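Local coordinates for assembly chaperone of ribosomal protein L4 (Acl4) (Chaetomium thermophilum, PDB 5TQB) that probably acts as a dedicated assembly chaperone of ribosomal protein L4, built from helical repeats of the tetratricopeptide type, at residues G213-L218 against P223-F228. Numbering follows the deposited sequence.
Sequences GLWTHL and PGVPPF. With EDO (1,2-ethanediol), chain K; EDO (1,2-ethanediol), chain D.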
loop_
_atom_site.group_PDB
_atom_site.type_symbol
_atom_site.label_atom_id
_atom_site.label_comp_id
_atom_site.label_asym_id
_atom_site.label_seq_id
_atom_site.Cartn_x
_atom_site.Cartn_y
_atom_site.Cartn_z
ATOM N N GLY B 213 -0.198 -16.322 -4.125
ATOM C CA GLY B 213 -0.173 -17.303 -3.054
ATOM C C GLY B 213 0.846 -16.988 -1.974
ATOM O O GLY B 213 0.893 -17.662 -0.947
ATOM N N LEU B 214 1.654 -15.957 -2.205
ATOM C CA LEU B 214 2.701 -15.573 -1.269
ATOM C C LEU B 214 2.295 -14.419 -0.356
ATOM O O LEU B 214 3.058 -14.056 0.538
ATOM C CB LEU B 214 3.976 -15.194 -2.031
ATOM C CG LEU B 214 4.661 -16.335 -2.787
ATOM C CD1 LEU B 214 5.699 -15.789 -3.738
ATOM C CD2 LEU B 214 5.304 -17.328 -1.831
ATOM N N TRP B 215 1.112 -13.840 -0.564
ATOM C CA TRP B 215 0.708 -12.685 0.243
ATOM C C TRP B 215 -0.796 -12.508 0.489
ATOM O O TRP B 215 -1.179 -11.863 1.466
ATOM C CB TRP B 215 1.283 -11.393 -0.351
ATOM C CG TRP B 215 0.653 -10.968 -1.647
ATOM C CD1 TRP B 215 1.056 -11.314 -2.902
ATOM C CD2 TRP B 215 -0.485 -10.110 -1.813
ATOM N NE1 TRP B 215 0.240 -10.729 -3.840
ATOM C CE2 TRP B 215 -0.715 -9.986 -3.199
ATOM C CE3 TRP B 215 -1.333 -9.438 -0.923
ATOM C CZ2 TRP B 215 -1.756 -9.218 -3.721
ATOM C CZ3 TRP B 215 -2.367 -8.673 -1.443
ATOM C CH2 TRP B 215 -2.569 -8.570 -2.830
ATOM N N THR B 216 -1.649 -13.064 -0.368
ATOM C CA THR B 216 -3.092 -12.828 -0.242
ATOM C C THR B 216 -3.655 -13.351 1.079
ATOM O O THR B 216 -4.686 -12.879 1.552
ATOM C CB THR B 216 -3.888 -13.464 -1.393
ATOM O OG1 THR B 216 -3.593 -14.864 -1.468
ATOM C CG2 THR B 216 -3.546 -12.794 -2.712
ATOM N N HIS B 217 -2.962 -14.317 1.671
ATOM C CA HIS B 217 -3.392 -14.927 2.925
ATOM C C HIS B 217 -2.788 -14.228 4.147
ATOM O O HIS B 217 -3.119 -14.568 5.281
ATOM C CB HIS B 217 -3.019 -16.412 2.938
ATOM C CG HIS B 217 -1.574 -16.674 2.643
ATOM N ND1 HIS B 217 -0.628 -16.833 3.632
ATOM C CD2 HIS B 217 -0.913 -16.794 1.467
ATOM C CE1 HIS B 217 0.553 -17.048 3.078
ATOM N NE2 HIS B 217 0.408 -17.026 1.766
ATOM N N LEU B 218 -1.912 -13.253 3.918
ATOM C CA LEU B 218 -1.264 -12.533 5.014
ATOM C C LEU B 218 -2.174 -11.461 5.600
ATOM O O LEU B 218 -3.098 -10.999 4.930
ATOM C CB LEU B 218 0.029 -11.865 4.534
ATOM C CG LEU B 218 1.309 -12.706 4.514
ATOM C CD1 LEU B 218 1.079 -14.062 3.878
ATOM C CD2 LEU B 218 2.416 -11.952 3.791
ATOM N N PRO B 223 4.758 -7.272 6.505
ATOM C CA PRO B 223 5.786 -6.806 5.563
ATOM C C PRO B 223 5.851 -7.620 4.266
ATOM O O PRO B 223 6.527 -7.199 3.329
ATOM C CB PRO B 223 7.093 -6.986 6.346
ATOM C CG PRO B 223 6.695 -7.024 7.766
ATOM C CD PRO B 223 5.343 -7.652 7.804
ATOM N N GLY B 224 5.175 -8.764 4.222
ATOM C CA GLY B 224 5.152 -9.595 3.029
ATOM C C GLY B 224 4.205 -9.113 1.936
ATOM O O GLY B 224 4.269 -9.592 0.803
ATOM N N VAL B 225 3.328 -8.167 2.269
ATOM C CA VAL B 225 2.348 -7.640 1.317
ATOM C C VAL B 225 2.997 -6.584 0.429
ATOM O O VAL B 225 3.566 -5.619 0.940
ATOM C CB VAL B 225 1.139 -7.008 2.043
ATOM C CG1 VAL B 225 0.137 -6.411 1.043
ATOM C CG2 VAL B 225 0.455 -8.038 2.921
ATOM N N PRO B 226 2.911 -6.752 -0.902
ATOM C CA PRO B 226 3.590 -5.803 -1.795
ATOM C C PRO B 226 3.049 -4.380 -1.699
ATOM O O PRO B 226 1.870 -4.196 -1.398
ATOM C CB PRO B 226 3.340 -6.381 -3.199
ATOM C CG PRO B 226 2.278 -7.379 -3.053
ATOM C CD PRO B 226 2.323 -7.879 -1.646
ATOM N N PRO B 227 3.904 -3.376 -1.955
ATOM C CA PRO B 227 3.457 -1.981 -1.898
ATOM C C PRO B 227 2.322 -1.685 -2.875
ATOM O O PRO B 227 2.189 -2.363 -3.896
ATOM C CB PRO B 227 4.708 -1.196 -2.312
ATOM C CG PRO B 227 5.845 -2.122 -2.091
ATOM C CD PRO B 227 5.314 -3.478 -2.371
ATOM N N PHE B 228 1.527 -0.669 -2.544
ATOM C CA PHE B 228 0.405 -0.220 -3.355
ATOM C C PHE B 228 0.736 -0.120 -4.852
ATOM O O PHE B 228 0.068 -0.755 -5.665
ATOM C CB PHE B 228 -0.099 1.127 -2.823
ATOM C CG PHE B 228 -1.511 1.454 -3.209
ATOM C CD1 PHE B 228 -2.550 1.260 -2.315
ATOM C CD2 PHE B 228 -1.797 1.978 -4.459
ATOM C CE1 PHE B 228 -3.852 1.575 -2.666
ATOM C CE2 PHE B 228 -3.093 2.289 -4.816
ATOM C CZ PHE B 228 -4.122 2.092 -3.919
HETATM C C1 EDO K . 8.043 -4.646 0.581
HETATM O O1 EDO K . 8.305 -3.295 0.278
HETATM C C2 EDO K . 6.591 -4.807 0.977
HETATM O O2 EDO K . 6.352 -6.147 1.346
HETATM C C1 EDO D . 2.331 0.173 0.944
HETATM O O1 EDO D . 1.026 -0.146 0.522
HETATM C C2 EDO D . 2.986 1.099 -0.060
HETATM O O2 EDO D . 4.308 1.376 0.348
HETATM O O HOH W 1 5.180 -12.103 0.575
#
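The indole of W215 is sandwiched between P226 and its own neighbour T216. On one face P226 CD sits 3.6 Å from the centroid of the five-membered ring and 18° off the ring normal, a CH-pi contact, while the methyl T216 CG2 covers the opposite face. V225 meets the six-membered ring obliquely, with its CG1 3.9 Å from W215 CE3. The indole takes up this position because CG lies between the backbone N and the carbonyl carbon (chi1 71°). Farther along, L218 lays CD2 against the bare backbone of G224, 3.7 Å from its CA. W215 O accepts a bond from L218 N within a type I beta turn, which leaves L218 beside G224 and V225. No direct hydrogen bond joins the two segments; instead one water donates to both L214 O (2.9 Å) and G224 O (2.7 Å). With only the methyl of an alanine at W215, P226 CD is likely to lose its aromatic face, and a gap would probably open beside R231 and L234 of helix 228-240. W215 also touches P185 of helix 185-197 and R253 of helix 244-257, which ties the loop between helices 201-212 and 228-240 to both. Cohesion between the two segments is therefore mainly apolar and CH-pi, with the water bridging two backbone carbonyls that cannot bond to each other.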